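Local coordinates for protein chloride intracellular channel Clic (Drosophila melanogaster, PDB 2YV7) that might insert into membranes and form chloride channels with pH-dependent activity, and also exists as a soluble globular protein with a glutathione S-transferase fold, at residues A223-I228 with T247-T252; Y46-Y51 with T218-A223; L25-S30 with L41-Y46. All coordinates share one frame; numbering follows the deposited sequence.

Interactions 2 and 3 lie in the interior and both use helix 41-55: interaction 3 lays it on strand 22-28 within the thioredoxin-like domain, and interaction 2 sets it against the end of helix 215-220 in the helical part. Both rely on van der Waals packing; interaction 2 adds a serine CB over a phenyl face. Interaction 1 is partly buried, farther from the chain centre, and ties the start of helix 224-235 to the C-terminal loop with five direct hydrogen bonds. The segments share Ala223 (1 and 2) and Tyr46 (2 and 3), though neither takes part in the packing of interaction 2. Polar links also join them: Gln44 with Ser220, and Ser30 with Asp226.

Interaction 1: residues A223-I228 with T247-T252; sequences ADQDII and TPTFTT
Asp224 and Gln225, in the first turn of helix 224-235, grip residues 249-251. Each carboxylate oxygen of Asp224 takes one donor of Thr251 on its syn side: OD1 receives Thr251 N at 2.8 Å, tilted 29° from the carboxylate plane, and OD2 receives Thr251 OG1 at 2.6 Å, less tilted. With OG1 beside its own backbone N (chi1 -71°), Thr251 offers both donors to one group, fixing the carboxylate's rotation. The Gln225 amide holds Thr249: OE1 accepts Thr249 N at 2.7 Å, tilted from the carbonyl plane, and NE2 gives an in-plane bond to Thr249 OG1 at 2.8 Å; NE2 also reaches Glu246. One water bridges Asp224 OD2 and Thr249 OG1. Among backbone atoms, Asp224 N donates to Thr249 O at 3.0 Å, nearly in line with the carbonyl. An extended chain thus meets the N-terminal end of a helix in the helical part of the GST fold, with Ala223 as N-cap; the helix N-terminus and the Thr251 donors would probably favour a negative Asp224. The apolar contacts centre on Ala223: its CB meets Pro248 CB at 3.5 Å, and the Phe250 side chain starts away from the helix, but its ring returns, CZ 3.9 Å from Ala223 CB.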
loop_
_atom_site.group_PDB
_atom_site.type_symbol
_atom_site.label_atom_id
_atom_site.label_comp_id
_atom_site.label_asym_id
_atom_site.label_seq_id
_atom_site.Cartn_x
_atom_site.Cartn_y
_atom_site.Cartn_z
ATOM N N ALA A 223 -10.936 2.641 -1.935
ATOM C CA ALA A 223 -11.564 3.754 -2.687
ATOM C C ALA A 223 -11.040 5.169 -2.329
ATOM O O ALA A 223 -10.705 5.489 -1.176
ATOM C CB ALA A 223 -13.108 3.684 -2.454
ATOM N N ASP A 224 -11.114 6.071 -3.306
ATOM C CA ASP A 224 -10.724 7.462 -3.108
ATOM C C ASP A 224 -11.365 8.058 -1.897
ATOM O O ASP A 224 -10.746 8.767 -1.160
ATOM C CB ASP A 224 -11.149 8.313 -4.309
ATOM C CG ASP A 224 -10.306 8.032 -5.566
ATOM O OD1 ASP A 224 -9.547 7.008 -5.660
ATOM O OD2 ASP A 224 -10.375 8.892 -6.458
ATOM N N GLN A 225 -12.687 7.847 -1.757
ATOM C CA GLN A 225 -13.430 8.442 -0.660
ATOM C C GLN A 225 -12.904 8.059 0.694
ATOM O O GLN A 225 -12.955 8.839 1.635
ATOM C CB GLN A 225 -14.925 8.019 -0.794
ATOM C CG GLN A 225 -15.648 8.584 -2.053
ATOM C CD GLN A 225 -15.272 7.960 -3.391
ATOM O OE1 GLN A 225 -14.885 6.789 -3.488
ATOM N NE2 GLN A 225 -15.491 8.722 -4.476
ATOM N N ASP A 226 -12.409 6.835 0.817
ATOM C CA ASP A 226 -11.847 6.331 2.034
ATOM C C ASP A 226 -10.457 6.906 2.291
ATOM O O ASP A 226 -10.134 7.198 3.409
ATOM C CB ASP A 226 -11.858 4.784 1.965
ATOM C CG ASP A 226 -13.305 4.220 1.929
ATOM O OD1 ASP A 226 -14.067 4.657 2.807
ATOM O OD2 ASP A 226 -13.656 3.445 1.013
ATOM N N ILE A 227 -9.626 7.030 1.255
ATOM C CA ILE A 227 -8.329 7.720 1.425
ATOM C C ILE A 227 -8.576 9.158 1.899
ATOM O O ILE A 227 -8.041 9.630 2.917
ATOM C CB ILE A 227 -7.497 7.686 0.079
ATOM C CG1 ILE A 227 -7.017 6.268 -0.224
ATOM C CG2 ILE A 227 -6.261 8.639 0.229
ATOM C CD1 ILE A 227 -6.551 5.992 -1.676
ATOM N N ILE A 228 -9.455 9.875 1.188
ATOM C CA ILE A 228 -9.806 11.243 1.601
ATOM C C ILE A 228 -10.365 11.366 3.032
ATOM O O ILE A 228 -9.909 12.203 3.814
ATOM C CB ILE A 228 -10.855 11.813 0.596
ATOM C CG1 ILE A 228 -10.185 11.887 -0.775
ATOM C CG2 ILE A 228 -11.414 13.157 1.060
ATOM C CD1 ILE A 228 -11.209 12.350 -1.861
ATOM N N THR A 247 -20.787 6.952 -3.821
ATOM C CA THR A 247 -20.447 5.629 -4.326
ATOM C C THR A 247 -18.911 5.599 -4.503
ATOM O O THR A 247 -18.340 6.556 -5.034
ATOM C CB THR A 247 -21.213 5.286 -5.613
ATOM O OG1 THR A 247 -22.597 5.019 -5.286
ATOM C CG2 THR A 247 -20.633 4.021 -6.302
ATOM N N PRO A 248 -18.265 4.547 -3.981
ATOM C CA PRO A 248 -16.794 4.479 -4.085
ATOM C C PRO A 248 -16.290 4.569 -5.505
ATOM O O PRO A 248 -16.826 3.904 -6.400
ATOM C CB PRO A 248 -16.430 3.099 -3.524
ATOM C CG PRO A 248 -17.704 2.433 -3.088
ATOM C CD PRO A 248 -18.833 3.420 -3.207
ATOM N N THR A 249 -15.258 5.386 -5.729
ATOM C CA THR A 249 -14.612 5.388 -7.037
ATOM C C THR A 249 -13.125 5.225 -6.822
ATOM O O THR A 249 -12.684 5.371 -5.711
ATOM C CB THR A 249 -14.852 6.679 -7.768
ATOM O OG1 THR A 249 -14.528 7.780 -6.900
ATOM C CG2 THR A 249 -16.352 6.743 -8.188
ATOM N N PHE A 250 -12.414 4.839 -7.874
ATOM C CA PHE A 250 -10.958 4.561 -7.794
ATOM C C PHE A 250 -10.216 5.397 -8.820
ATOM O O PHE A 250 -10.468 5.245 -10.013
ATOM C CB PHE A 250 -10.747 3.054 -8.068
ATOM C CG PHE A 250 -11.410 2.212 -7.052
ATOM C CD1 PHE A 250 -10.757 1.885 -5.862
ATOM C CD2 PHE A 250 -12.775 1.877 -7.190
ATOM C CE1 PHE A 250 -11.408 1.158 -4.863
ATOM C CE2 PHE A 250 -13.439 1.153 -6.158
ATOM C CZ PHE A 250 -12.760 0.805 -5.001
ATOM N N THR A 251 -9.312 6.279 -8.378
ATOM C CA THR A 251 -8.416 6.986 -9.305
ATOM C C THR A 251 -7.456 5.971 -9.977
ATOM O O THR A 251 -6.614 5.320 -9.305
ATOM C CB THR A 251 -7.611 8.072 -8.593
ATOM O OG1 THR A 251 -8.488 9.185 -8.217
ATOM C CG2 THR A 251 -6.410 8.572 -9.490
ATOM N N THR A 252 -7.507 5.934 -11.305
ATOM C CA THR A 252 -6.666 5.056 -12.108
ATOM C C THR A 252 -6.124 5.677 -13.397
ATOM O O THR A 252 -5.356 5.010 -14.154
ATOM C CB THR A 252 -7.322 3.712 -12.499
ATOM O OG1 THR A 252 -8.492 3.980 -13.289
ATOM C CG2 THR A 252 -7.620 2.823 -11.268
HETATM O O HOH W 1 -12.512 8.839 -7.990
#

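Interaction 2: residues Y46-Y51 with T218-A223; sequences YFMDLY and TQSCPA
Ser220 lays its CB over one face of the Phe47 ring, 3.6 Å from the centroid and 15° off the normal, a CH-pi contact. At the ring's far end, Phe47 CZ comes within 3.5 Å of Gln219 O. One turn on, Tyr51 brings CE2 to 3.7 Å from Gln219 CG, so the aliphatic part of the glutamine carries that contact. Met48 adds its CG, 3.3 Å from Ser220 OG. Phe47 and Tyr51 both hold CG anti to the backbone N (chi1 -169° for Phe47), which sends their rings out from helix 41-55 toward helix 215-220. Ser220 is held by its hydroxyl, which bonds with the carbonyls of Ala216 and Phe217 and with NE2 of Gln44. An alanine in place of Phe47 would probably leave Ser220 CB without its aromatic face and open a gap between the two helices. Beyond this layer, Phe47 also packs on Leu25 and Ile27 of strand 22-28, and Met48 on Cys176 and Pro180 of helix 173-193; helix 41-55, most of which falls in a segment predicted to span the membrane after insertion, is wedged between the thioredoxin-like sheet and the helices of the C-terminal part.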
loop_
_atom_site.group_PDB
_atom_site.type_symbol
_atom_site.label_atom_id
_atom_site.label_comp_id
_atom_site.label_asym_id
_atom_site.label_seq_id
_atom_site.Cartn_x
_atom_site.Cartn_y
_atom_site.Cartn_z
ATOM N N TYR A 46 0.867 -5.031 3.396
ATOM C CA TYR A 46 0.893 -6.469 3.787
ATOM C C TYR A 46 -0.194 -7.264 3.046
ATOM O O TYR A 46 0.030 -8.419 2.687
ATOM C CB TYR A 46 0.880 -6.674 5.317
ATOM C CG TYR A 46 1.973 -5.904 6.031
ATOM C CD1 TYR A 46 3.193 -5.641 5.384
ATOM C CD2 TYR A 46 1.760 -5.321 7.292
ATOM C CE1 TYR A 46 4.195 -4.869 5.983
ATOM C CE2 TYR A 46 2.765 -4.574 7.900
ATOM C CZ TYR A 46 3.967 -4.351 7.234
ATOM O OH TYR A 46 4.949 -3.559 7.838
ATOM N N PHE A 47 -1.340 -6.643 2.755
ATOM C CA PHE A 47 -2.347 -7.243 1.874
ATOM C C PHE A 47 -1.667 -7.557 0.542
ATOM O O PHE A 47 -1.770 -8.631 -0.002
ATOM C CB PHE A 47 -3.495 -6.210 1.741
ATOM C CG PHE A 47 -4.782 -6.704 1.085
ATOM C CD1 PHE A 47 -4.799 -7.712 0.090
ATOM C CD2 PHE A 47 -5.979 -6.080 1.411
ATOM C CE1 PHE A 47 -6.018 -8.107 -0.533
ATOM C CE2 PHE A 47 -7.219 -6.493 0.802
ATOM C CZ PHE A 47 -7.215 -7.492 -0.182
ATOM N N MET A 48 -0.945 -6.570 -0.020
ATOM C CA MET A 48 -0.299 -6.775 -1.301
ATOM C C MET A 48 0.748 -7.911 -1.247
ATOM O O MET A 48 0.784 -8.702 -2.168
ATOM C CB MET A 48 0.378 -5.464 -1.758
ATOM C CG MET A 48 -0.656 -4.536 -2.338
ATOM S SD MET A 48 0.091 -3.070 -3.132
ATOM C CE MET A 48 0.793 -3.829 -4.593
ATOM N N ASP A 49 1.609 -7.935 -0.219
ATOM C CA ASP A 49 2.665 -8.977 -0.091
ATOM C C ASP A 49 1.981 -10.335 -0.081
ATOM O O ASP A 49 2.352 -11.238 -0.846
ATOM C CB ASP A 49 3.429 -8.782 1.220
ATOM C CG ASP A 49 4.412 -7.651 1.147
ATOM O OD1 ASP A 49 4.885 -7.407 0.038
ATOM O OD2 ASP A 49 4.767 -7.166 2.199
ATOM N N LEU A 50 0.936 -10.441 0.731
ATOM C CA LEU A 50 0.307 -11.781 0.887
ATOM C C LEU A 50 -0.445 -12.237 -0.383
ATOM O O LEU A 50 -0.480 -13.422 -0.752
ATOM C CB LEU A 50 -0.583 -11.749 2.125
ATOM C CG LEU A 50 0.180 -11.691 3.446
ATOM C CD1 LEU A 50 -0.754 -11.233 4.643
ATOM C CD2 LEU A 50 0.930 -13.006 3.765
ATOM N N TYR A 51 -1.070 -11.278 -1.051
ATOM C CA TYR A 51 -1.772 -11.553 -2.291
ATOM C C TYR A 51 -0.794 -12.099 -3.315
ATOM O O TYR A 51 -1.120 -13.061 -4.041
ATOM C CB TYR A 51 -2.523 -10.286 -2.786
ATOM C CG TYR A 51 -3.495 -10.588 -3.910
ATOM C CD1 TYR A 51 -3.024 -10.817 -5.206
ATOM C CD2 TYR A 51 -4.886 -10.699 -3.656
ATOM C CE1 TYR A 51 -3.876 -11.143 -6.218
ATOM C CE2 TYR A 51 -5.763 -11.000 -4.683
ATOM C CZ TYR A 51 -5.234 -11.226 -5.962
ATOM O OH TYR A 51 -6.033 -11.556 -7.015
ATOM N N THR A 218 -4.993 -3.681 -7.209
ATOM C CA THR A 218 -6.389 -3.282 -7.382
ATOM C C THR A 218 -7.278 -3.999 -6.342
ATOM O O THR A 218 -8.198 -3.390 -5.765
ATOM C CB THR A 218 -6.891 -3.568 -8.825
ATOM O OG1 THR A 218 -7.086 -4.950 -8.960
ATOM C CG2 THR A 218 -5.936 -3.155 -9.919
ATOM N N GLN A 219 -6.964 -5.263 -6.023
ATOM C CA GLN A 219 -7.687 -5.954 -4.976
ATOM C C GLN A 219 -7.529 -5.316 -3.565
ATOM O O GLN A 219 -8.419 -5.431 -2.714
ATOM C CB GLN A 219 -7.268 -7.432 -4.946
ATOM C CG GLN A 219 -7.671 -8.186 -6.181
ATOM C CD GLN A 219 -9.180 -8.207 -6.329
ATOM O OE1 GLN A 219 -9.895 -8.704 -5.450
ATOM N NE2 GLN A 219 -9.678 -7.604 -7.401
ATOM N N SER A 220 -6.394 -4.635 -3.310
ATOM C CA SER A 220 -6.128 -4.155 -2.006
ATOM C C SER A 220 -6.341 -2.635 -1.890
ATOM O O SER A 220 -6.279 -2.055 -0.822
ATOM C CB SER A 220 -4.668 -4.500 -1.648
ATOM O OG SER A 220 -3.818 -3.638 -2.403
ATOM N N CYS A 221 -6.604 -2.007 -3.019
ATOM C CA CYS A 221 -6.588 -0.515 -3.048
ATOM C C CYS A 221 -7.833 0.025 -2.442
ATOM O O CYS A 221 -8.912 -0.343 -2.875
ATOM C CB CYS A 221 -6.431 -0.032 -4.470
ATOM S SG CYS A 221 -6.222 1.789 -4.498
ATOM N N PRO A 222 -7.724 0.920 -1.455
ATOM C CA PRO A 222 -9.006 1.468 -0.997
ATOM C C PRO A 222 -9.615 2.455 -2.001
ATOM O O PRO A 222 -8.884 3.051 -2.809
ATOM C CB PRO A 222 -8.628 2.269 0.241
ATOM C CG PRO A 222 -7.128 2.600 0.127
ATOM C CD PRO A 222 -6.546 1.558 -0.822
ATOM N N ALA A 223 -10.936 2.641 -1.935
ATOM C CA ALA A 223 -11.564 3.754 -2.687
ATOM C C ALA A 223 -11.040 5.169 -2.329
ATOM O O ALA A 223 -10.705 5.489 -1.176
ATOM C CB ALA A 223 -13.108 3.684 -2.454
#

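Interaction 3: residues L25-S30 with L41-Y46; sequences LIIKAS and LFCQEY
Cys43 sits over Ile27 and the start of Lys28, its side chain packed between strand 22-28 and helix 41-55. Its CB lies 3.8 Å from Ile27 CG2, while SG turns along the strand backbone and stops 3.7 Å from Lys28 N. That amide is buried by the contact and has no partner in the model; the sulfur packs against it. With SG beside its own backbone N (chi1 -66°), Cys43 faces the strand with both of its side-chain atoms.

Leu25 supplies the second area of contact, two residues back on the same side of the strand. Its CG stands anti to the backbone N (chi1 -176°), and the CD2 branch reaches the helix backbone, 3.8 Å from Tyr46 C and 4.1 Å from Cys43 O. One methyl thus rests on the turn that links Cys43 to Tyr46.

Tyr46 meets Leu25 at its base, with CB 4.4 Å from Leu25 CD2; the ring leads away to Pro85, Asn97 and Ile100, and its hydroxyl bonds with Glu101. Pro85 and Asn97 belong to the calcium site, and the Tyr46 side chain lies about 7 Å from the ion.

The axes of 25-28 and 41-46 are inclined at 148° between their N-to-C directions, with a closest approach of 8.2 Å. Strand 22-28 and helix 41-55 are the first two elements of the beta-alpha-beta unit completed by the parallel strand 60-66, with which Leu25 and Ile27 share backbone hydrogen bonds; this unit opens the thioredoxin-like domain of the GST fold.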
loop_
_atom_site.group_PDB
_atom_site.type_symbol
_atom_site.label_atom_id
_atom_site.label_comp_id
_atom_site.label_asym_id
_atom_site.label_seq_id
_atom_site.Cartn_x
_atom_site.Cartn_y
_atom_site.Cartn_z
ATOM N N LEU A 25 -5.286 -12.090 7.245
ATOM C CA LEU A 25 -4.844 -10.729 7.509
ATOM C C LEU A 25 -6.030 -9.901 8.021
ATOM O O LEU A 25 -7.026 -9.748 7.334
ATOM C CB LEU A 25 -4.223 -10.069 6.255
ATOM C CG LEU A 25 -3.663 -8.667 6.531
ATOM C CD1 LEU A 25 -2.473 -8.698 7.485
ATOM C CD2 LEU A 25 -3.285 -8.057 5.148
ATOM N N ILE A 26 -5.913 -9.413 9.246
ATOM C CA ILE A 26 -6.936 -8.497 9.747
ATOM C C ILE A 26 -6.585 -7.071 9.355
ATOM O O ILE A 26 -5.481 -6.602 9.647
ATOM C CB ILE A 26 -7.102 -8.581 11.265
ATOM C CG1 ILE A 26 -7.483 -10.040 11.656
ATOM C CG2 ILE A 26 -8.154 -7.624 11.714
ATOM C CD1 ILE A 26 -7.928 -10.222 13.128
ATOM N N ILE A 27 -7.545 -6.365 8.748
ATOM C CA ILE A 27 -7.330 -4.957 8.321
ATOM C C ILE A 27 -8.396 -3.988 8.875
ATOM O O ILE A 27 -9.478 -4.404 9.222
ATOM C CB ILE A 27 -7.170 -4.843 6.747
ATOM C CG1 ILE A 27 -8.506 -5.034 6.033
ATOM C CG2 ILE A 27 -6.038 -5.727 6.264
ATOM C CD1 ILE A 27 -8.476 -4.892 4.466
ATOM N N LYS A 28 -8.076 -2.697 8.932
ATOM C CA LYS A 28 -8.970 -1.652 9.433
ATOM C C LYS A 28 -9.984 -1.357 8.346
ATOM O O LYS A 28 -9.618 -1.273 7.152
ATOM C CB LYS A 28 -8.198 -0.367 9.696
ATOM C CG LYS A 28 -7.261 -0.399 10.916
ATOM C CD LYS A 28 -6.339 0.831 10.961
ATOM C CE LYS A 28 -5.954 1.207 12.423
ATOM N NZ LYS A 28 -4.986 2.357 12.546
ATOM N N ALA A 29 -11.250 -1.252 8.755
ATOM C CA ALA A 29 -12.350 -0.902 7.883
ATOM C C ALA A 29 -12.378 0.586 7.647
ATOM O O ALA A 29 -11.934 1.383 8.483
ATOM C CB ALA A 29 -13.692 -1.287 8.499
ATOM N N SER A 30 -12.945 0.918 6.504
ATOM C CA SER A 30 -13.408 2.245 6.192
ATOM C C SER A 30 -14.155 2.840 7.375
ATOM O O SER A 30 -14.986 2.201 8.000
ATOM C CB SER A 30 -14.356 2.151 5.002
ATOM O OG SER A 30 -15.102 3.340 4.813
ATOM N N LEU A 41 -1.897 2.452 5.266
ATOM C CA LEU A 41 -0.824 2.033 4.347
ATOM C C LEU A 41 -0.198 0.660 4.712
ATOM O O LEU A 41 0.263 -0.074 3.845
ATOM C CB LEU A 41 0.292 3.073 4.307
ATOM C CG LEU A 41 -0.123 4.407 3.672
ATOM C CD1 LEU A 41 0.959 5.389 4.033
ATOM C CD2 LEU A 41 -0.299 4.209 2.120
ATOM N N PHE A 42 -0.088 0.400 6.006
ATOM C CA PHE A 42 0.435 -0.920 6.460
ATOM C C PHE A 42 -0.477 -2.051 6.063
ATOM O O PHE A 42 -0.022 -3.037 5.511
ATOM C CB PHE A 42 0.689 -0.916 7.949
ATOM C CG PHE A 42 1.800 -0.033 8.313
ATOM C CD1 PHE A 42 3.124 -0.465 8.178
ATOM C CD2 PHE A 42 1.524 1.296 8.674
ATOM C CE1 PHE A 42 4.184 0.383 8.452
ATOM C CE2 PHE A 42 2.566 2.174 8.934
ATOM C CZ PHE A 42 3.885 1.733 8.847
ATOM N N CYS A 43 -1.782 -1.892 6.282
ATOM C CA CYS A 43 -2.727 -2.904 5.797
ATOM C C CYS A 43 -2.537 -3.100 4.308
ATOM O O CYS A 43 -2.421 -4.239 3.863
ATOM C CB CYS A 43 -4.173 -2.461 6.099
ATOM S SG CYS A 43 -4.525 -2.395 7.881
ATOM N N GLN A 44 -2.443 -2.025 3.487
ATOM C CA GLN A 44 -2.391 -2.273 2.072
ATOM C C GLN A 44 -1.074 -2.975 1.664
ATOM O O GLN A 44 -1.052 -3.872 0.806
ATOM C CB GLN A 44 -2.657 -0.958 1.258
ATOM C CG GLN A 44 -2.889 -1.374 -0.211
ATOM C CD GLN A 44 -3.048 -0.257 -1.242
ATOM O OE1 GLN A 44 -3.136 0.907 -0.900
ATOM N NE2 GLN A 44 -3.113 -0.651 -2.537
ATOM N N GLU A 45 0.017 -2.551 2.290
ATOM C CA GLU A 45 1.340 -3.095 1.977
ATOM C C GLU A 45 1.335 -4.641 2.238
ATOM O O GLU A 45 1.760 -5.413 1.394
ATOM C CB GLU A 45 2.429 -2.435 2.826
ATOM C CG GLU A 45 3.758 -3.088 2.467
ATOM C CD GLU A 45 4.984 -2.491 3.153
ATOM O OE1 GLU A 45 4.869 -1.455 3.775
ATOM O OE2 GLU A 45 6.096 -3.082 3.075
ATOM N N TYR A 46 0.867 -5.031 3.396
ATOM C CA TYR A 46 0.893 -6.469 3.787
ATOM C C TYR A 46 -0.194 -7.264 3.046
ATOM O O TYR A 46 0.030 -8.419 2.687
ATOM C CB TYR A 46 0.880 -6.674 5.317
ATOM C CG TYR A 46 1.973 -5.904 6.031
ATOM C CD1 TYR A 46 3.193 -5.641 5.384
ATOM C CD2 TYR A 46 1.760 -5.321 7.292
ATOM C CE1 TYR A 46 4.195 -4.869 5.983
ATOM C CE2 TYR A 46 2.765 -4.574 7.900
ATOM C CZ TYR A 46 3.967 -4.351 7.234
ATOM O OH TYR A 46 4.949 -3.559 7.838
#